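Long-range contacts in glutathione S-transferase 2 (Heligmosomoides polygyrus, PDB 1TW9), which probably catalyses the conjugation of glutathione to electrophilic substrates (RX), releasing the halide, as a sigma-family glutathione transferase: residues Y8-G13 with D31-Q36; G15-Q20 with A66-L71. All coordinates share one frame; numbering follows the deposited sequence.

Contact 1 of 2, residues Y8-G13 with D31-Q36; sequences YFNGRG and DVRLTQ
Tyr-8 and Leu-34 set the backbone pairing. Tyr-8 N donates to Val-32 O (3.0 Å), and Leu-34 N returns a bond to Tyr-8 O (2.9 Å), so Tyr-8 brackets Arg-33 in the manner of parallel strands. Tyr-8 O also receives a CA-H contact from Arg-33.

The polar side chains meet at Asn-10, in the loop that follows the strand pairing at Tyr-8. Asn-10 has CG anti to its backbone N (chi1 -173°), and this brings OD1 to Arg-33 NH1 at 2.9 Å. The N-H...O angle of 162° and the position of OD1 at the guanidinium edge, near its plane, identify a well-formed bond, although the amide and guanidinium planes stand 79° apart. On another edge, Arg-33 grips Asp-31 side-on: NE at 2.9 Å and NH2 at 3.0 Å both reach OD2, the latter through the syn lone pair. Fastened at two edges, the guanidinium can hardly turn. With an alanine at this position, Asn-10 OD1 and Asp-31 OD2 would probably lose these donors, and the turn at Asn-10 its side-chain tie to strand 30-34.

The remaining contacts are mainly van der Waals packing of side-chain carbon on backbone oxygen. The Phe-9 ring presents its edge to Leu-34 O, with CD1 3.6 Å away, and also meets the ring of Phe-39. The Arg-33 chain, extended from CG to NE, passes across Asn-10, the centre of an inverse gamma turn, with Arg-33 CG 3.8 Å from Phe-9 O.

Strands 4-9 and 30-34, joined through helix 16-24, form the beta-alpha-beta unit that opens the thioredoxin-like N-terminal domain of glutathione transferases.

Contact 2 of 2, residues G15-Q20 with A66-L71; sequences GECARQ and AICRYL
The CA atoms of Ala-18 and Cys-68 come nearest across the two segments, 5.0 Å apart. The short axes of 16-20 and 66-71 run nearly parallel, 12° apart and 8.8 Å from each other at their closest.

The hydrocarbon contacts converge on one methyl. Ala-18 CB meets Ile-67 CG2 and Leu-71 CD1, each at 3.9 Å, two branches from successive turns of the facing helix. Ile-67 and Leu-71 also touch Leu-54 of strand 53-56, which joins this packing to the sheet.

Sulfur makes the shorter contacts. Cys-17 SG and Cys-68 SG are 3.4 Å apart, far beyond a disulfide bond. Different torsions bring them together: Cys-17 holds SG anti to the backbone N (chi1 -178°), whereas in Cys-68 it lies beside the N (chi1 -75°). Cys-68 SG also sits 3.5 Å from Cys-17 CB and 3.3 Å from Ala-18 N. Leu-159 and Trp-155 of helix 155-170 pack against Cys-17 and Cys-68 respectively.

Charged groups are kept off this interface. Glu-16 points away: Arg-19 NH1 and Gln-20 NE2 on its own helix donate to it, as do Arg-201 and Trp-197. Arg-69 forms salt bridges with Asp-89 of its own chain and Asp-89 of the second subunit.

Uncharged side chains thus line the seam: a methyl and two cysteines at the close approach, Ile-67 and Leu-71 closing on the methyl, the sulfurs packed without a link.

Helix 16-24 belongs to both arrangements: it is the crossover between the two strands of contact 1 and one partner in contact 2. The contact centres lie 14 Å apart, and Arg-19 spans the gap. Its NE forms a salt bridge with Asp-31 OD1 at 2.9 Å, and its NH1 probably bonds to Gly-11 O at 2.8 Å. Asp-31 therefore divides its oxygens between two arginines, and its carboxylate probably eases the proximity of their like charges. While Arg-19 faces contact 1, neighbouring Ala-18 packs on 66-71, so one helix ties the strand-end loop to the interior. No glutathione is bound in this apo form.

Contact 1 of 2, residues Y8-G13 with D31-Q36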
loop_
_atom_site.group_PDB
_atom_site.type_symbol
_atom_site.label_atom_id
_atom_site.label_comp_id
_atom_site.label_asym_id
_atom_site.label_seq_id
_atom_site.Cartn_x
_atom_site.Cartn_y
_atom_site.Cartn_z
ATOM N N TYR A 8 0.057 -9.132 16.886
ATOM C CA TYR A 8 1.229 -9.368 16.066
ATOM C C TYR A 8 2.102 -10.378 16.817
ATOM O O TYR A 8 1.728 -10.866 17.847
ATOM C CB TYR A 8 1.951 -8.060 15.726
ATOM C CG TYR A 8 3.063 -8.237 14.725
ATOM C CD1 TYR A 8 2.812 -8.759 13.469
ATOM C CD2 TYR A 8 4.366 -7.914 15.040
ATOM C CE1 TYR A 8 3.830 -8.940 12.574
ATOM C CE2 TYR A 8 5.372 -8.111 14.180
ATOM C CZ TYR A 8 5.090 -8.624 12.901
ATOM O OH TYR A 8 6.109 -8.827 11.980
ATOM N N PHE A 9 3.259 -10.710 16.268
ATOM C CA PHE A 9 4.243 -11.482 16.955
ATOM C C PHE A 9 5.026 -10.641 17.946
ATOM O O PHE A 9 4.864 -9.394 18.001
ATOM C CB PHE A 9 5.164 -12.109 15.928
ATOM C CG PHE A 9 4.465 -13.106 15.067
ATOM C CD1 PHE A 9 3.918 -14.245 15.639
ATOM C CD2 PHE A 9 4.352 -12.928 13.712
ATOM C CE1 PHE A 9 3.252 -15.174 14.875
ATOM C CE2 PHE A 9 3.701 -13.899 12.946
ATOM C CZ PHE A 9 3.155 -14.990 13.544
ATOM N N ASN A 10 5.816 -11.321 18.781
ATOM C CA ASN A 10 6.675 -10.605 19.730
ATOM C C ASN A 10 7.911 -10.116 19.030
ATOM O O ASN A 10 8.993 -10.656 19.163
ATOM C CB ASN A 10 7.077 -11.428 20.974
ATOM C CG ASN A 10 7.809 -10.602 21.992
ATOM O OD1 ASN A 10 7.717 -9.394 21.974
ATOM N ND2 ASN A 10 8.540 -11.266 22.884
ATOM N N GLY A 11 7.705 -9.053 18.293
ATOM C CA GLY A 11 8.749 -8.339 17.653
ATOM C C GLY A 11 8.271 -7.045 17.064
ATOM O O GLY A 11 7.105 -6.756 17.052
ATOM N N ARG A 12 9.233 -6.289 16.555
ATOM C CA ARG A 12 8.960 -4.997 15.919
ATOM C C ARG A 12 8.291 -5.328 14.589
ATOM O O ARG A 12 7.086 -5.213 14.462
ATOM C CB ARG A 12 10.249 -4.150 15.723
ATOM C CG ARG A 12 10.927 -3.795 17.035
ATOM C CD ARG A 12 12.159 -2.954 16.850
ATOM N NE ARG A 12 13.144 -3.626 15.981
ATOM C CZ ARG A 12 13.934 -4.591 16.396
ATOM N NH1 ARG A 12 13.922 -4.919 17.666
ATOM N NH2 ARG A 12 14.815 -5.166 15.589
ATOM N N GLY A 13 9.082 -5.723 13.600
ATOM C CA GLY A 13 8.566 -6.274 12.362
ATOM C C GLY A 13 7.521 -5.421 11.723
ATOM O O GLY A 13 7.638 -4.203 11.692
ATOM N N ASP A 31 -1.489 -4.329 23.286
ATOM C CA ASP A 31 -0.380 -4.763 22.441
ATOM C C ASP A 31 -0.249 -6.283 22.657
ATOM O O ASP A 31 0.376 -6.758 23.623
ATOM C CB ASP A 31 0.909 -4.042 22.837
ATOM C CG ASP A 31 2.042 -4.256 21.867
ATOM O OD1 ASP A 31 1.740 -4.539 20.690
ATOM O OD2 ASP A 31 3.263 -4.112 22.235
ATOM N N VAL A 32 -0.907 -7.027 21.782
ATOM C CA VAL A 32 -0.945 -8.502 21.860
ATOM C C VAL A 32 0.177 -9.117 21.024
ATOM O O VAL A 32 0.272 -8.891 19.827
ATOM C CB VAL A 32 -2.326 -9.088 21.467
ATOM C CG1 VAL A 32 -2.296 -10.590 21.548
ATOM C CG2 VAL A 32 -3.440 -8.455 22.388
ATOM N N ARG A 33 1.038 -9.884 21.714
ATOM C CA ARG A 33 2.240 -10.435 21.118
ATOM C C ARG A 33 2.124 -11.947 21.257
ATOM O O ARG A 33 2.340 -12.525 22.335
ATOM C CB ARG A 33 3.497 -9.929 21.815
ATOM C CG ARG A 33 3.736 -8.482 21.565
ATOM C CD ARG A 33 4.805 -7.841 22.451
ATOM N NE ARG A 33 4.957 -6.457 22.135
ATOM C CZ ARG A 33 5.991 -5.932 21.477
ATOM N NH1 ARG A 33 7.051 -6.683 21.162
ATOM N NH2 ARG A 33 6.002 -4.647 21.190
ATOM N N LEU A 34 1.794 -12.555 20.143
ATOM C CA LEU A 34 1.593 -13.983 20.083
ATOM C C LEU A 34 2.878 -14.746 19.919
ATOM O O LEU A 34 3.785 -14.301 19.247
ATOM C CB LEU A 34 0.682 -14.289 18.901
ATOM C CG LEU A 34 -0.711 -13.654 18.908
ATOM C CD1 LEU A 34 -1.444 -14.063 17.704
ATOM C CD2 LEU A 34 -1.517 -14.012 20.178
ATOM N N THR A 35 2.924 -15.958 20.487
ATOM C CA THR A 35 3.915 -16.922 20.091
ATOM C C THR A 35 3.419 -17.639 18.820
ATOM O O THR A 35 2.232 -17.593 18.487
ATOM C CB THR A 35 4.140 -17.956 21.200
ATOM O OG1 THR A 35 2.906 -18.646 21.488
ATOM C CG2 THR A 35 4.517 -17.287 22.554
ATOM N N GLN A 36 4.332 -18.287 18.118
ATOM C CA GLN A 36 3.958 -19.114 16.968
ATOM C C GLN A 36 2.907 -20.128 17.403
ATOM O O GLN A 36 1.979 -20.439 16.659
ATOM C CB GLN A 36 5.161 -19.876 16.408
ATOM C CG GLN A 36 5.323 -19.857 14.876
ATOM C CD GLN A 36 4.015 -19.828 14.085
ATOM O OE1 GLN A 36 3.869 -19.033 13.167
ATOM N NE2 GLN A 36 3.087 -20.712 14.422
#

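Contact 2 of 2, residues G15-Q20 with A66-L71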
loop_
_atom_site.group_PDB
_atom_site.type_symbol
_atom_site.label_atom_id
_atom_site.label_comp_id
_atom_site.label_asym_id
_atom_site.label_seq_id
_atom_site.Cartn_x
_atom_site.Cartn_y
_atom_site.Cartn_z
ATOM N N GLY A 15 4.497 -4.947 12.815
ATOM C CA GLY A 15 3.596 -4.339 13.795
ATOM C C GLY A 15 4.079 -2.976 14.304
ATOM O O GLY A 15 3.311 -2.167 14.764
ATOM N N GLU A 16 5.370 -2.689 14.137
ATOM C CA GLU A 16 5.999 -1.593 14.845
ATOM C C GLU A 16 5.514 -0.215 14.397
ATOM O O GLU A 16 5.391 0.657 15.218
ATOM C CB GLU A 16 7.489 -1.674 14.726
ATOM C CG GLU A 16 8.291 -0.715 15.594
ATOM C CD GLU A 16 8.132 -0.881 17.077
ATOM O OE1 GLU A 16 7.557 -1.882 17.546
ATOM O OE2 GLU A 16 8.639 0.002 17.803
ATOM N N CYS A 17 5.278 -0.016 13.109
ATOM C CA CYS A 17 4.869 1.344 12.662
ATOM C C CYS A 17 3.548 1.683 13.330
ATOM O O CYS A 17 3.404 2.740 13.974
ATOM C CB CYS A 17 4.908 1.371 11.142
ATOM S SG CYS A 17 4.477 2.994 10.501
ATOM N N ALA A 18 2.630 0.724 13.342
ATOM C CA ALA A 18 1.377 0.936 14.062
ATOM C C ALA A 18 1.611 1.345 15.539
ATOM O O ALA A 18 0.954 2.286 16.081
ATOM C CB ALA A 18 0.491 -0.224 13.886
ATOM N N ARG A 19 2.475 0.593 16.242
ATOM C CA ARG A 19 2.799 0.863 17.638
ATOM C C ARG A 19 3.347 2.226 17.792
ATOM O O ARG A 19 3.059 2.948 18.756
ATOM C CB ARG A 19 3.782 -0.184 18.178
ATOM C CG ARG A 19 3.250 -1.604 18.163
ATOM C CD ARG A 19 4.199 -2.469 18.998
ATOM N NE ARG A 19 3.895 -3.912 18.893
ATOM C CZ ARG A 19 4.613 -4.764 18.180
ATOM N NH1 ARG A 19 5.674 -4.348 17.487
ATOM N NH2 ARG A 19 4.296 -6.038 18.216
ATOM N N GLN A 20 4.165 2.650 16.822
ATOM C CA GLN A 20 4.713 3.983 16.909
ATOM C C GLN A 20 3.681 5.123 16.596
ATOM O O GLN A 20 3.784 6.202 17.149
ATOM C CB GLN A 20 5.957 4.102 16.116
ATOM C CG GLN A 20 7.056 3.233 16.655
ATOM C CD GLN A 20 8.366 3.425 16.021
ATOM O OE1 GLN A 20 8.544 4.402 15.269
ATOM N NE2 GLN A 20 9.294 2.526 16.288
ATOM N N ALA A 66 -2.140 -0.745 5.709
ATOM C CA ALA A 66 -3.563 -0.306 5.815
ATOM C C ALA A 66 -3.888 0.173 7.253
ATOM O O ALA A 66 -4.568 1.138 7.455
ATOM C CB ALA A 66 -4.463 -1.383 5.420
ATOM N N ILE A 67 -3.366 -0.588 8.176
ATOM C CA ILE A 67 -3.434 -0.306 9.592
ATOM C C ILE A 67 -2.764 1.043 9.928
ATOM O O ILE A 67 -3.366 1.912 10.578
ATOM C CB ILE A 67 -2.848 -1.467 10.390
ATOM C CG1 ILE A 67 -3.742 -2.722 10.308
ATOM C CG2 ILE A 67 -2.677 -1.029 11.811
ATOM C CD1 ILE A 67 -3.043 -3.906 10.902
ATOM N N CYS A 68 -1.529 1.226 9.486
ATOM C CA CYS A 68 -0.745 2.439 9.805
ATOM C C CYS A 68 -1.442 3.651 9.213
ATOM O O CYS A 68 -1.571 4.629 9.867
ATOM C CB CYS A 68 0.648 2.327 9.207
ATOM S SG CYS A 68 1.567 1.182 10.205
ATOM N N ARG A 69 -1.861 3.566 7.945
ATOM C CA ARG A 69 -2.508 4.715 7.275
ATOM C C ARG A 69 -3.800 5.047 7.974
ATOM O O ARG A 69 -4.062 6.189 8.262
ATOM C CB ARG A 69 -2.739 4.417 5.844
ATOM C CG ARG A 69 -3.356 5.518 5.045
ATOM C CD ARG A 69 -3.686 5.204 3.604
ATOM N NE ARG A 69 -2.564 4.654 2.891
ATOM C CZ ARG A 69 -2.280 3.366 2.733
ATOM N NH1 ARG A 69 -3.135 2.396 3.090
ATOM N NH2 ARG A 69 -1.154 3.050 2.095
ATOM N N TYR A 70 -4.563 4.044 8.336
ATOM C CA TYR A 70 -5.800 4.258 9.084
ATOM C C TYR A 70 -5.575 5.011 10.423
ATOM O O TYR A 70 -6.224 5.999 10.720
ATOM C CB TYR A 70 -6.507 2.921 9.331
ATOM C CG TYR A 70 -7.658 3.034 10.317
ATOM C CD1 TYR A 70 -8.898 3.551 9.894
ATOM C CD2 TYR A 70 -7.547 2.669 11.644
ATOM C CE1 TYR A 70 -9.883 3.756 10.731
ATOM C CE2 TYR A 70 -8.560 2.849 12.448
ATOM C CZ TYR A 70 -9.746 3.318 12.010
ATOM O OH TYR A 70 -10.745 3.493 12.986
ATOM N N LEU A 71 -4.667 4.468 11.235
ATOM C CA LEU A 71 -4.288 5.064 12.506
ATOM C C LEU A 71 -3.742 6.425 12.294
ATOM O O LEU A 71 -4.120 7.366 12.968
ATOM C CB LEU A 71 -3.290 4.181 13.200
ATOM C CG LEU A 71 -3.833 2.886 13.727
ATOM C CD1 LEU A 71 -2.690 2.035 14.291
ATOM C CD2 LEU A 71 -5.042 3.047 14.707
#